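Clavulanic acid biosynthesis oligopeptide binding protein 2 (Streptomyces clavuligerus, PDB 2WOL) probably binds oligopeptides as an extracellular solute-binding protein of family 5, and belongs to the clavulanic acid biosynthetic pathway. Local coordinates at residues A49-Y53 with V54-L58; R399-F402 with R403-A406; A428-S432 with L433-H437; P438-V441 with R442-L446; G477-W480 with N481-E484. One frame throughout, in Å; residues are numbered along the deposited sequence. Where two conformers were deposited one is given.

Contact 1 of 5, residues A49-Y53 with V54-L58; sequences ARTYY and VWVWL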
loop_
_atom_site.group_PDB
_atom_site.type_symbol
_atom_site.label_atom_id
_atom_site.label_comp_id
_atom_site.label_asym_id
_atom_site.label_seq_id
_atom_site.Cartn_x
_atom_site.Cartn_y
_atom_site.Cartn_z
ATOM N N ALA A 49 11.766 5.498 -8.875
ATOM C CA ALA A 49 11.939 4.050 -8.775
ATOM C C ALA A 49 12.329 3.562 -7.381
ATOM O O ALA A 49 12.286 2.360 -7.117
ATOM C CB ALA A 49 12.957 3.567 -9.800
ATOM N N ARG A 50 12.711 4.484 -6.501
ATOM C CA ARG A 50 13.327 4.108 -5.229
ATOM C C ARG A 50 12.484 4.441 -4.004
ATOM O O ARG A 50 12.975 4.386 -2.869
ATOM C CB ARG A 50 14.710 4.739 -5.108
ATOM C CG ARG A 50 15.668 4.327 -6.219
ATOM C CD ARG A 50 17.039 4.939 -6.014
ATOM N NE ARG A 50 17.712 4.389 -4.840
ATOM C CZ ARG A 50 18.891 4.801 -4.384
ATOM N NH1 ARG A 50 19.546 5.780 -5.000
ATOM N NH2 ARG A 50 19.415 4.235 -3.305
ATOM N N THR A 51 11.219 4.776 -4.237
ATOM C CA THR A 51 10.299 5.067 -3.145
ATOM C C THR A 51 9.334 3.916 -2.852
ATOM O O THR A 51 8.790 3.284 -3.770
ATOM C CB THR A 51 9.514 6.380 -3.365
ATOM O OG1 THR A 51 8.606 6.559 -2.272
ATOM C CG2 THR A 51 8.722 6.349 -4.685
ATOM N N TYR A 52 9.137 3.660 -1.561
ATOM C CA TYR A 52 8.187 2.657 -1.092
ATOM C C TYR A 52 7.243 3.248 -0.041
ATOM O O TYR A 52 6.664 2.507 0.762
ATOM C CB TYR A 52 8.910 1.426 -0.519
ATOM C CG TYR A 52 8.405 0.111 -1.079
ATOM C CD1 TYR A 52 9.287 -0.804 -1.654
ATOM C CD2 TYR A 52 7.046 -0.204 -1.063
ATOM C CE1 TYR A 52 8.830 -2.010 -2.184
ATOM C CE2 TYR A 52 6.575 -1.405 -1.594
ATOM C CZ TYR A 52 7.474 -2.301 -2.155
ATOM O OH TYR A 52 7.026 -3.489 -2.685
ATOM N N TYR A 53 7.109 4.577 -0.035
ATOM C CA TYR A 53 6.142 5.255 0.826
ATOM C C TYR A 53 4.869 5.512 0.038
ATOM O O TYR A 53 4.918 6.105 -1.047
ATOM C CB TYR A 53 6.664 6.611 1.314
ATOM C CG TYR A 53 7.734 6.606 2.392
ATOM C CD1 TYR A 53 8.151 5.427 3.013
ATOM C CD2 TYR A 53 8.311 7.808 2.802
ATOM C CE1 TYR A 53 9.135 5.453 4.010
ATOM C CE2 TYR A 53 9.283 7.847 3.792
ATOM C CZ TYR A 53 9.689 6.670 4.389
ATOM O OH TYR A 53 10.656 6.727 5.366
ATOM N N VAL A 54 3.732 5.093 0.587
ATOM C CA VAL A 54 2.439 5.308 -0.068
ATOM C C VAL A 54 2.219 6.791 -0.374
ATOM O O VAL A 54 1.771 7.137 -1.468
ATOM C CB VAL A 54 1.253 4.736 0.753
ATOM C CG1 VAL A 54 -0.070 5.002 0.043
ATOM C CG2 VAL A 54 1.430 3.242 0.979
ATOM N N TRP A 55 2.569 7.656 0.576
ATOM C CA TRP A 55 2.360 9.090 0.403
ATOM C C TRP A 55 3.301 9.723 -0.625
ATOM O O TRP A 55 2.992 10.773 -1.189
ATOM C CB TRP A 55 2.385 9.833 1.744
ATOM C CG TRP A 55 3.696 9.837 2.481
ATOM C CD1 TRP A 55 4.112 8.939 3.426
ATOM C CD2 TRP A 55 4.734 10.823 2.381
ATOM N NE1 TRP A 55 5.354 9.291 3.900
ATOM C CE2 TRP A 55 5.757 10.447 3.282
ATOM C CE3 TRP A 55 4.899 11.987 1.614
ATOM C CZ2 TRP A 55 6.930 11.195 3.437
ATOM C CZ3 TRP A 55 6.071 12.732 1.770
ATOM C CH2 TRP A 55 7.068 12.330 2.674
ATOM N N VAL A 56 4.446 9.090 -0.862
ATOM C CA VAL A 56 5.337 9.551 -1.923
ATOM C C VAL A 56 4.829 9.048 -3.283
ATOM O O VAL A 56 4.930 9.764 -4.281
ATOM C CB VAL A 56 6.812 9.169 -1.671
ATOM C CG1 VAL A 56 7.701 9.680 -2.806
ATOM C CG2 VAL A 56 7.288 9.747 -0.340
ATOM N N TRP A 57 4.257 7.842 -3.327
ATOM C CA TRP A 57 3.566 7.394 -4.543
ATOM C C TRP A 57 2.459 8.387 -4.895
ATOM O O TRP A 57 2.260 8.733 -6.059
ATOM C CB TRP A 57 2.968 5.997 -4.377
ATOM C CG TRP A 57 3.970 4.919 -4.096
ATOM C CD1 TRP A 57 5.317 4.967 -4.321
ATOM C CD2 TRP A 57 3.701 3.622 -3.536
ATOM N NE1 TRP A 57 5.904 3.783 -3.941
ATOM C CE2 TRP A 57 4.937 2.940 -3.455
ATOM C CE3 TRP A 57 2.537 2.972 -3.093
ATOM C CZ2 TRP A 57 5.046 1.638 -2.948
ATOM C CZ3 TRP A 57 2.644 1.667 -2.591
ATOM C CH2 TRP A 57 3.894 1.020 -2.520
ATOM N N LEU A 58 1.751 8.846 -3.867
ATOM C CA LEU A 58 0.697 9.837 -4.019
ATOM C C LEU A 58 1.256 11.163 -4.551
ATOM O O LEU A 58 0.690 11.760 -5.469
ATOM C CB LEU A 58 0.016 10.035 -2.662
ATOM C CG LEU A 58 -1.230 10.904 -2.544
ATOM C CD1 LEU A 58 -2.426 10.206 -3.191
ATOM C CD2 LEU A 58 -1.480 11.174 -1.073
#
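Trp57 and Thr51 make the straightest polar link of this helix start: indole NE1 donates to Thr51 O over 2.9 Å at 168°. The oxygen lies close to the indole plane, whereas NE1 stands above the carbonyl plane instead of on a lone pair. Backbone bonds complete the polar set. Tyr53, the N-cap residue of the helix that starts at Val54, accepts from Trp57 N at its carbonyl O (2.9 Å), and Val56 N adds a weak bond to the same oxygen. That carbonyl O also lies over one face of the Trp57 ring, 3.4 Å above its plane and toward the rim. The N of the cap residue donates weakly to Thr51 OG1, an oxygen that also bonds Asp44.

Aromatic contacts form two separate groups. In the first, Tyr52 runs alongside Trp57, CD2 meeting CZ2 at 3.3 Å, with the two planes turned by 48°; its hydroxyl bonds Asp456. In the second, Tyr53 CB sits over the face of the five-membered ring of Trp55 in a CH-pi contact, while the two rings are slid so far apart that they scarcely overlap. Trp55 carries CG between its backbone N and carbonyl carbon (chi1 66°), which turns the indole back beside Tyr53.

Apolar packing closes the turn, with Val56 CG2 against Tyr53 CB at 3.6 Å.

The indole of Trp57 is thus fixed in rotation by one N-H bond and by contacts with Tyr52 and the Tyr53 carbonyl; a bound glycerol lies nearby, which may mark a pocket, so this indole could line it.

Contact 2 of 5, residues R399-F402 with R403-A406; sequences RGKF and RLVA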
loop_
_atom_site.group_PDB
_atom_site.type_symbol
_atom_site.label_atom_id
_atom_site.label_comp_id
_atom_site.label_asym_id
_atom_site.label_seq_id
_atom_site.Cartn_x
_atom_site.Cartn_y
_atom_site.Cartn_z
ATOM N N ARG A 399 7.493 -2.041 19.612
ATOM C CA ARG A 399 7.059 -1.088 20.635
ATOM C C ARG A 399 5.921 -0.222 20.098
ATOM O O ARG A 399 5.868 0.066 18.901
ATOM C CB ARG A 399 8.226 -0.194 21.071
ATOM C CG ARG A 399 9.044 -0.756 22.223
ATOM C CD ARG A 399 10.422 -0.109 22.329
ATOM N NE ARG A 399 11.382 -0.664 21.369
ATOM C CZ ARG A 399 12.196 -1.690 21.612
ATOM N NH1 ARG A 399 12.181 -2.303 22.790
ATOM N NH2 ARG A 399 13.031 -2.108 20.668
ATOM N N GLY A 400 5.009 0.179 20.982
ATOM C CA GLY A 400 3.906 1.063 20.606
ATOM C C GLY A 400 2.570 0.355 20.473
ATOM O O GLY A 400 2.213 -0.478 21.308
ATOM N N LYS A 401 1.834 0.690 19.415
ATOM C CA LYS A 401 0.488 0.156 19.191
ATOM C C LYS A 401 0.493 -1.355 18.968
ATOM O O LYS A 401 -0.442 -2.054 19.371
ATOM C CB LYS A 401 -0.183 0.866 18.008
ATOM C CG LYS A 401 -1.703 0.941 18.100
ATOM C CD LYS A 401 -2.154 1.946 19.153
ATOM C CE LYS A 401 -3.669 2.001 19.260
ATOM N NZ LYS A 401 -4.119 2.610 20.546
ATOM N N PHE A 402 1.548 -1.847 18.321
ATOM C CA PHE A 402 1.733 -3.280 18.099
ATOM C C PHE A 402 1.903 -4.020 19.423
ATOM O O PHE A 402 1.444 -5.157 19.561
ATOM C CB PHE A 402 2.948 -3.531 17.201
ATOM C CG PHE A 402 2.673 -3.385 15.726
ATOM C CD1 PHE A 402 1.645 -2.570 15.256
ATOM C CD2 PHE A 402 3.476 -4.045 14.802
ATOM C CE1 PHE A 402 1.409 -2.433 13.889
ATOM C CE2 PHE A 402 3.253 -3.910 13.437
ATOM C CZ PHE A 402 2.216 -3.106 12.979
ATOM N N ARG A 403 2.572 -3.376 20.383
ATOM C CA ARG A 403 2.783 -3.956 21.712
ATOM C C ARG A 403 1.469 -4.090 22.483
ATOM O O ARG A 403 1.228 -5.113 23.131
ATOM C CB ARG A 403 3.814 -3.148 22.517
ATOM C CG ARG A 403 4.033 -3.629 23.957
ATOM C CD ARG A 403 4.480 -5.087 24.008
ATOM N NE ARG A 403 4.353 -5.667 25.346
ATOM C CZ ARG A 403 5.370 -5.907 26.167
ATOM N NH1 ARG A 403 6.615 -5.624 25.804
ATOM N NH2 ARG A 403 5.142 -6.443 27.358
ATOM N N LEU A 404 0.624 -3.064 22.399
ATOM C CA LEU A 404 -0.703 -3.117 23.013
ATOM C C LEU A 404 -1.518 -4.287 22.469
ATOM O O LEU A 404 -2.187 -4.989 23.228
ATOM C CB LEU A 404 -1.466 -1.802 22.807
ATOM C CG LEU A 404 -0.903 -0.521 23.433
ATOM C CD1 LEU A 404 -1.793 0.661 23.079
ATOM C CD2 LEU A 404 -0.746 -0.642 24.944
ATOM N N VAL A 405 -1.448 -4.494 21.156
ATOM C CA VAL A 405 -2.110 -5.630 20.517
ATOM C C VAL A 405 -1.521 -6.955 21.019
ATOM O O VAL A 405 -2.267 -7.876 21.369
ATOM C CB VAL A 405 -2.069 -5.518 18.972
ATOM C CG1 VAL A 405 -2.522 -6.817 18.307
ATOM C CG2 VAL A 405 -2.934 -4.350 18.506
ATOM N N ALA A 406 -0.191 -7.033 21.089
ATOM C CA ALA A 406 0.480 -8.227 21.615
ATOM C C ALA A 406 0.003 -8.572 23.026
ATOM O O ALA A 406 -0.282 -9.735 23.318
ATOM C CB ALA A 406 1.998 -8.057 21.589
#
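Gly400, the N-cap residue of helix 401-414, accepts at its carbonyl O from Leu404 N over 3.2 Å in the carbonyl plane, and the next two residues repeat the i to i+4 pattern from Lys401 O to Val405 N and from Phe402 O to Ala406 N, the last at 2.9 Å. Arg403 N adds a weak bond to Gly400 O. The backbone angles of Gly400 would jam a CB against the carbonyl O of Arg399, so the absence of a side chain suits the backbone course at the entry to the helix.

Among the side chains, Lys401 and Leu404 cross on the outer flank. The lysine chain is bent at chi2 (73°), which brings its CD and NZ beside one methyl of the leucine, NZ lying 4.0 Å from Leu404 CD1. Leu404 CB rests on Lys401 O, and Val405 CG2 approaches the same oxygen at 3.5 Å.

This turn opens the helix of a beta-alpha-beta unit, in which strand 391-398 leads through helix 401-414 to strand 418-425. Phe402 and Val405 face the sheet, both reaching Val450 of strand 448-453, and the phenyl ring also meets His305.

Arg403 CB packs on Gly400 O at 3.3 Å, after which the rest of the chain leads away. With CG opposite the backbone N (chi1 176°) and a bend at chi2, its guanidinium forms salt bridges to Asp407 through NE and to OE2 of Glu424 through NH1. Arg399 NH1 meets OE1 of the same glutamate.

Contact 3 of 5, residues A428-S432 with L433-H437; sequences ATYFS and LGAGH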
loop_
_atom_site.group_PDB
_atom_site.type_symbol
_atom_site.label_atom_id
_atom_site.label_comp_id
_atom_site.label_asym_id
_atom_site.label_seq_id
_atom_site.Cartn_x
_atom_site.Cartn_y
_atom_site.Cartn_z
ATOM N N ALA A 428 12.333 0.358 13.321
ATOM C CA ALA A 428 12.821 0.799 12.011
ATOM C C ALA A 428 13.105 -0.348 11.039
ATOM O O ALA A 428 12.918 -0.198 9.828
ATOM C CB ALA A 428 14.059 1.669 12.179
ATOM N N THR A 429 13.549 -1.486 11.572
ATOM C CA THR A 429 13.913 -2.639 10.749
ATOM C C THR A 429 12.958 -3.824 10.921
ATOM O O THR A 429 13.302 -4.951 10.566
ATOM C CB THR A 429 15.343 -3.123 11.064
ATOM O OG1 THR A 429 15.425 -3.503 12.443
ATOM C CG2 THR A 429 16.371 -2.033 10.765
ATOM N N TYR A 430 11.766 -3.565 11.452
ATOM C CA TYR A 430 10.804 -4.627 11.768
ATOM C C TYR A 430 10.439 -5.490 10.560
ATOM O O TYR A 430 10.270 -6.705 10.683
ATOM C CB TYR A 430 9.543 -4.031 12.394
ATOM C CG TYR A 430 8.601 -5.051 13.001
ATOM C CD1 TYR A 430 8.949 -5.745 14.162
ATOM C CD2 TYR A 430 7.353 -5.304 12.429
ATOM C CE1 TYR A 430 8.086 -6.672 14.731
ATOM C CE2 TYR A 430 6.477 -6.231 12.995
ATOM C CZ TYR A 430 6.853 -6.912 14.142
ATOM O OH TYR A 430 6.000 -7.830 14.711
ATOM N N PHE A 431 10.334 -4.859 9.394
ATOM C CA PHE A 431 9.930 -5.557 8.176
ATOM C C PHE A 431 11.125 -6.073 7.360
ATOM O O PHE A 431 11.001 -7.040 6.610
ATOM C CB PHE A 431 9.006 -4.659 7.340
ATOM C CG PHE A 431 7.920 -3.992 8.151
ATOM C CD1 PHE A 431 8.022 -2.651 8.509
ATOM C CD2 PHE A 431 6.808 -4.712 8.578
ATOM C CE1 PHE A 431 7.023 -2.033 9.269
ATOM C CE2 PHE A 431 5.805 -4.107 9.337
ATOM C CZ PHE A 431 5.913 -2.765 9.683
ATOM N N SER A 432 12.282 -5.438 7.532
ATOM C CA SER A 432 13.498 -5.822 6.816
ATOM C C SER A 432 14.337 -6.872 7.551
ATOM O O SER A 432 14.877 -7.794 6.929
ATOM C CB SER A 432 14.355 -4.585 6.526
ATOM O OG SER A 432 14.601 -3.853 7.716
ATOM N N LEU A 433 14.458 -6.726 8.868
ATOM C CA LEU A 433 15.325 -7.604 9.653
ATOM C C LEU A 433 14.626 -8.229 10.860
ATOM O O LEU A 433 15.200 -9.083 11.536
ATOM C CB LEU A 433 16.587 -6.852 10.109
ATOM C CG LEU A 433 17.569 -6.339 9.046
ATOM C CD1 LEU A 433 18.512 -5.310 9.651
ATOM C CD2 LEU A 433 18.353 -7.480 8.399
ATOM N N GLY A 434 13.390 -7.808 11.123
ATOM C CA GLY A 434 12.643 -8.279 12.290
ATOM C C GLY A 434 11.681 -9.396 11.939
ATOM O O GLY A 434 12.102 -10.496 11.581
ATOM N N ALA A 435 10.385 -9.108 12.042
ATOM C CA ALA A 435 9.345 -10.072 11.677
ATOM C C ALA A 435 9.488 -10.495 10.218
ATOM O O ALA A 435 9.169 -11.627 9.856
ATOM C CB ALA A 435 7.964 -9.484 11.924
ATOM N N GLY A 436 9.985 -9.579 9.388
ATOM C CA GLY A 436 10.141 -9.826 7.958
ATOM C C GLY A 436 11.378 -10.606 7.550
ATOM O O GLY A 436 11.661 -10.740 6.359
ATOM N N HIS A 437 12.123 -11.126 8.524
ATOM C CA HIS A 437 13.261 -11.979 8.203
ATOM C C HIS A 437 13.108 -13.372 8.804
ATOM O O HIS A 437 13.135 -13.520 10.027
ATOM C CB HIS A 437 14.581 -11.351 8.646
ATOM C CG HIS A 437 15.768 -11.878 7.901
ATOM N ND1 HIS A 437 16.116 -13.211 7.906
ATOM C CD2 HIS A 437 16.680 -11.254 7.118
ATOM C CE1 HIS A 437 17.191 -13.386 7.158
ATOM N NE2 HIS A 437 17.556 -12.213 6.671
#
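Tyr430 presents one face of its ring to the methyl of Ala435, whose CB stands 3.6 Å above the plane, offset toward the rim. Its closest approach is to Tyr430 CZ, also 3.6 Å, and the CH-pi contact lies 24° off the ring normal. The tyrosine CG points opposite its backbone N (chi1 -169°), which swings the ring's far end back over the alanine; there the hydroxyl bonds Val450 O of strand 448-453. Edge-on to the same ring lies Phe431 CE2, and the phenyl ring in turn takes Tyr430 CD2 over one of its faces. Phe431 goes on to meet Trp480.

The backbone beneath is a short, weakly bonded helix with a wider pi-type turn, followed by a type I beta turn from Gly434 to His437. Thr429 O accepts from Leu433 N at 2.7 Å and more weakly from Gly434 N, while Gly436 N bonds Tyr430 O at 3.2 Å in the carbonyl plane. Gly436 CA makes a C-H...O contact with Phe431 O, and a CB here would run into that oxygen.

On the outer side Thr429 and Leu433 pass across one another, their CB atoms 4.0 Å apart, with Leu433 CD1 near Thr429 CG2. His437 turns the edge of its imidazole to Ser432 O, CD2 lying 3.9 Å away, and its ND1 caps Glu439 N at the start of the next helix.

Contact 4 of 5, residues P438-V441 with R442-L446; sequences PETV and REHGL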
loop_
_atom_site.group_PDB
_atom_site.type_symbol
_atom_site.label_atom_id
_atom_site.label_comp_id
_atom_site.label_asym_id
_atom_site.label_seq_id
_atom_site.Cartn_x
_atom_site.Cartn_y
_atom_site.Cartn_z
ATOM N N PRO A 438 12.939 -14.398 7.942
ATOM C CA PRO A 438 12.765 -15.785 8.383
ATOM C C PRO A 438 13.796 -16.282 9.399
ATOM O O PRO A 438 13.447 -17.075 10.276
ATOM C CB PRO A 438 12.868 -16.575 7.078
ATOM C CG PRO A 438 12.327 -15.632 6.055
ATOM C CD PRO A 438 12.863 -14.291 6.471
ATOM N N GLU A 439 15.041 -15.814 9.291
ATOM C CA GLU A 439 16.091 -16.223 10.233
ATOM C C GLU A 439 15.871 -15.619 11.619
ATOM O O GLU A 439 16.114 -16.281 12.633
ATOM C CB GLU A 439 17.477 -15.817 9.721
ATOM C CG GLU A 439 17.991 -16.605 8.522
ATOM C CD GLU A 439 19.256 -15.997 7.925
ATOM O OE1 GLU A 439 20.141 -15.563 8.696
ATOM O OE2 GLU A 439 19.365 -15.951 6.681
ATOM N N THR A 440 15.403 -14.371 11.659
ATOM C CA THR A 440 15.114 -13.689 12.922
ATOM C C THR A 440 13.948 -14.365 13.633
ATOM O O THR A 440 13.982 -14.562 14.849
ATOM C CB THR A 440 14.798 -12.194 12.702
ATOM O OG1 THR A 440 15.907 -11.571 12.048
ATOM C CG2 THR A 440 14.534 -11.481 14.028
ATOM N N VAL A 441 12.926 -14.730 12.862
ATOM C CA VAL A 441 11.760 -15.435 13.389
ATOM C C VAL A 441 12.198 -16.744 14.065
ATOM O O VAL A 441 11.729 -17.073 15.156
ATOM C CB VAL A 441 10.705 -15.683 12.276
ATOM C CG1 VAL A 441 9.591 -16.612 12.755
ATOM C CG2 VAL A 441 10.120 -14.355 11.799
ATOM N N ARG A 442 13.117 -17.464 13.425
ATOM C CA ARG A 442 13.656 -18.706 13.983
ATOM C C ARG A 442 14.585 -18.466 15.178
ATOM O O ARG A 442 14.501 -19.177 16.178
ATOM C CB ARG A 442 14.354 -19.524 12.896
ATOM C CG ARG A 442 13.390 -20.200 11.942
ATOM C CD ARG A 442 14.092 -20.629 10.666
ATOM N NE ARG A 442 13.202 -21.366 9.774
ATOM C CZ ARG A 442 12.323 -20.799 8.950
ATOM N NH1 ARG A 442 12.202 -19.473 8.901
ATOM N NH2 ARG A 442 11.565 -21.565 8.174
ATOM N N GLU A 443 15.452 -17.457 15.078
ATOM C CA GLU A 443 16.387 -17.121 16.165
ATOM C C GLU A 443 15.675 -16.899 17.502
ATOM O O GLU A 443 16.122 -17.383 18.551
ATOM C CB GLU A 443 17.218 -15.883 15.800
ATOM C CG GLU A 443 18.191 -15.440 16.897
ATOM C CD GLU A 443 18.951 -14.161 16.570
ATOM O OE1 GLU A 443 18.962 -13.732 15.395
ATOM O OE2 GLU A 443 19.545 -13.578 17.504
ATOM N N HIS A 444 14.564 -16.168 17.455
ATOM C CA HIS A 444 13.835 -15.795 18.659
ATOM C C HIS A 444 12.624 -16.684 18.925
ATOM O O HIS A 444 11.936 -16.504 19.929
ATOM C CB HIS A 444 13.419 -14.326 18.594
ATOM C CG HIS A 444 14.575 -13.383 18.500
ATOM N ND1 HIS A 444 15.417 -13.133 19.562
ATOM C CD2 HIS A 444 15.035 -12.637 17.469
ATOM C CE1 HIS A 444 16.344 -12.268 19.190
ATOM N NE2 HIS A 444 16.133 -11.949 17.926
ATOM N N GLY A 445 12.380 -17.638 18.031
ATOM C CA GLY A 445 11.285 -18.601 18.196
ATOM C C GLY A 445 9.937 -17.916 18.281
ATOM O O GLY A 445 9.170 -18.135 19.227
ATOM N N LEU A 446 9.652 -17.096 17.275
ATOM C CA LEU A 446 8.455 -16.256 17.255
ATOM C C LEU A 446 7.286 -16.983 16.596
ATOM O O LEU A 446 7.051 -16.863 15.389
ATOM C CB LEU A 446 8.748 -14.920 16.556
ATOM C CG LEU A 446 9.951 -14.144 17.110
ATOM C CD1 LEU A 446 10.249 -12.888 16.301
ATOM C CD2 LEU A 446 9.763 -13.805 18.593
#
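Arg442 reaches along its own helix to Pro438, its NH1 lying 3.5 Å from the proline CB and donating to Pro438 O at 3.0 Å. The oxygen lies in the guanidinium plane, at its edge. Arg442 N bonds the same oxygen at 3.2 Å from the opposite face of the carbonyl plane, so two donors of one residue grip it. An extended chain from CG to NE, with chi1 at -74°, carries the guanidinium to this carbonyl, and Glu484 forms a salt bridge to NH1 as well.

Two residues further on, Thr440 and His444 run side by side, Thr440 CG2 meeting the imidazole edge at CD2 (3.7 Å). The threonine OG1 bonds Leu433 O. Elsewhere Val441 CG1 packs loosely against Leu446 CB at 4.2 Å, while Leu446 extends to Lys423 and Leu425 of strand 418-425.

Leu446 N closes onto Val441 O at 3.0 Å with a nearly straight bond of 171°, and Gly445 N bonds Arg442 O weakly. With Gly445 at positive phi as the C-prime residue, this is the Schellman motif, which ends helix 438-444.

Contact 5 of 5, residues G477-W480 with N481-E484; sequences GGNW and NLPE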
loop_
_atom_site.group_PDB
_atom_site.type_symbol
_atom_site.label_atom_id
_atom_site.label_comp_id
_atom_site.label_asym_id
_atom_site.label_seq_id
_atom_site.Cartn_x
_atom_site.Cartn_y
_atom_site.Cartn_z
ATOM N N GLY A 477 14.998 -11.308 3.966
ATOM C CA GLY A 477 14.366 -10.150 4.590
ATOM C C GLY A 477 13.354 -9.482 3.681
ATOM O O GLY A 477 13.336 -9.729 2.471
ATOM N N GLY A 478 12.516 -8.634 4.270
ATOM C CA GLY A 478 11.414 -8.001 3.554
ATOM C C GLY A 478 10.305 -8.990 3.246
ATOM O O GLY A 478 9.511 -8.777 2.326
ATOM N N ASN A 479 10.258 -10.072 4.020
ATOM C CA ASN A 479 9.275 -11.133 3.825
ATOM C C ASN A 479 7.911 -10.738 4.369
ATOM O O ASN A 479 7.811 -10.193 5.471
ATOM C CB ASN A 479 9.748 -12.426 4.501
ATOM C CG ASN A 479 8.788 -13.588 4.299
ATOM O OD1 ASN A 479 8.300 -13.824 3.194
ATOM N ND2 ASN A 479 8.522 -14.330 5.373
ATOM N N TRP A 480 6.870 -11.029 3.596
ATOM C CA TRP A 480 5.498 -10.771 4.015
ATOM C C TRP A 480 4.655 -12.036 4.153
ATOM O O TRP A 480 3.523 -11.990 4.645
ATOM C CB TRP A 480 4.841 -9.761 3.079
ATOM C CG TRP A 480 5.240 -8.378 3.436
ATOM C CD1 TRP A 480 6.173 -7.600 2.815
ATOM C CD2 TRP A 480 4.752 -7.619 4.544
ATOM N NE1 TRP A 480 6.278 -6.388 3.458
ATOM C CE2 TRP A 480 5.414 -6.372 4.520
ATOM C CE3 TRP A 480 3.800 -7.863 5.543
ATOM C CZ2 TRP A 480 5.161 -5.369 5.464
ATOM C CZ3 TRP A 480 3.550 -6.870 6.479
ATOM C CH2 TRP A 480 4.231 -5.637 6.432
ATOM N N ASN A 481 5.208 -13.157 3.708
ATOM C CA ASN A 481 4.603 -14.459 3.936
ATOM C C ASN A 481 5.191 -15.000 5.235
ATOM O O ASN A 481 6.087 -15.852 5.236
ATOM C CB ASN A 481 4.864 -15.392 2.747
ATOM C CG ASN A 481 4.141 -16.727 2.871
ATOM O OD1 ASN A 481 3.713 -17.122 3.956
ATOM N ND2 ASN A 481 4.008 -17.433 1.748
ATOM N N LEU A 482 4.675 -14.489 6.348
ATOM C CA LEU A 482 5.273 -14.755 7.656
ATOM C C LEU A 482 5.179 -16.219 8.094
ATOM O O LEU A 482 6.152 -16.763 8.621
ATOM C CB LEU A 482 4.724 -13.799 8.727
ATOM C CG LEU A 482 4.906 -12.297 8.468
ATOM C CD1 LEU A 482 4.337 -11.471 9.614
ATOM C CD2 LEU A 482 6.365 -11.923 8.197
ATOM N N PRO A 483 4.020 -16.870 7.874
ATOM C CA PRO A 483 3.955 -18.308 8.150
ATOM C C PRO A 483 4.789 -19.152 7.187
ATOM O O PRO A 483 4.939 -20.357 7.404
ATOM C CB PRO A 483 2.471 -18.637 7.946
ATOM C CG PRO A 483 1.760 -17.320 8.047
ATOM C CD PRO A 483 2.712 -16.349 7.435
ATOM N N GLU A 484 5.306 -18.531 6.127
ATOM C CA GLU A 484 5.995 -19.250 5.046
ATOM C C GLU A 484 5.116 -20.378 4.493
ATOM O O GLU A 484 5.568 -21.510 4.291
ATOM C CB GLU A 484 7.373 -19.756 5.502
ATOM C CG GLU A 484 8.307 -18.624 5.919
ATOM C CD GLU A 484 9.600 -19.091 6.566
ATOM O OE1 GLU A 484 10.084 -20.197 6.230
ATOM O OE2 GLU A 484 10.136 -18.335 7.405
HETATM O O HOH W 1 1.747 -13.517 6.024
#
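Asn479 and Asn481 meet through the flat carboxamide of the first, whose oxygen and nitrogen both reach the backbone of the second: OD1 accepts weakly from Asn481 N (3.2 Å), and ND2 donates to Asn481 O at 2.9 Å and 150°. The acceptor is tilted 19° from the amide plane, and ND2 approaches from above the plane of the carbonyl, not on a lone pair. Glu484 N reaches that oxygen from the opposite face, also at 2.9 Å, closing the type I beta turn from Asn481 to Glu484. Trp480 touches residues 481-484 through CB, and its indole meets the rings of Phe431 and Trp453.

Asn479 CG lies opposite its backbone N (chi1 -178°), which lets the amide span the chain two residues on. OD1 has a second partner in Lys474 N.

Leucine packing adds to this, Leu482 CD2 lying on Asn479 O at 3.5 Å. Leu482 N donates weakly to Trp480 O, and a water joins the same two atoms, giving its proton to Trp480 O at 2.7 Å and accepting from Leu482 N at 3.1 Å.

In the loop between helices 460-468 and 488-499 the Asn479 amide thus serves as donor and acceptor for the backbone of Asn481, while outside residues take other polar groups. Two donors on opposite faces of the Asn481 carbonyl should hold that peptide group in place.

In the fold
Contacts 3, 4 and 5 form one cluster, their centres 10 to 11 Å apart. Helices 430-434 and 438-444 follow each other directly, and Leu433 O lies 2.6 Å from Thr440 OG1, a probable hydrogen bond. Contact 5 ties to both: Gly436 O stands 2.8 Å from Asn479 N, and Arg442 NH1 forms a salt bridge to Glu484 OE2 at 2.8 Å. Contact 2 joins the cluster by packing, Phe402 CE2 being 4.0 Å from Tyr430 CE2. Contact 1 stands apart, with nearest atoms about 7 Å from contact 5. The side chains of Trp57 and Trp480 each come within about 4 Å of a bound glycerol, probably from crystallisation, though such molecules often mark pockets.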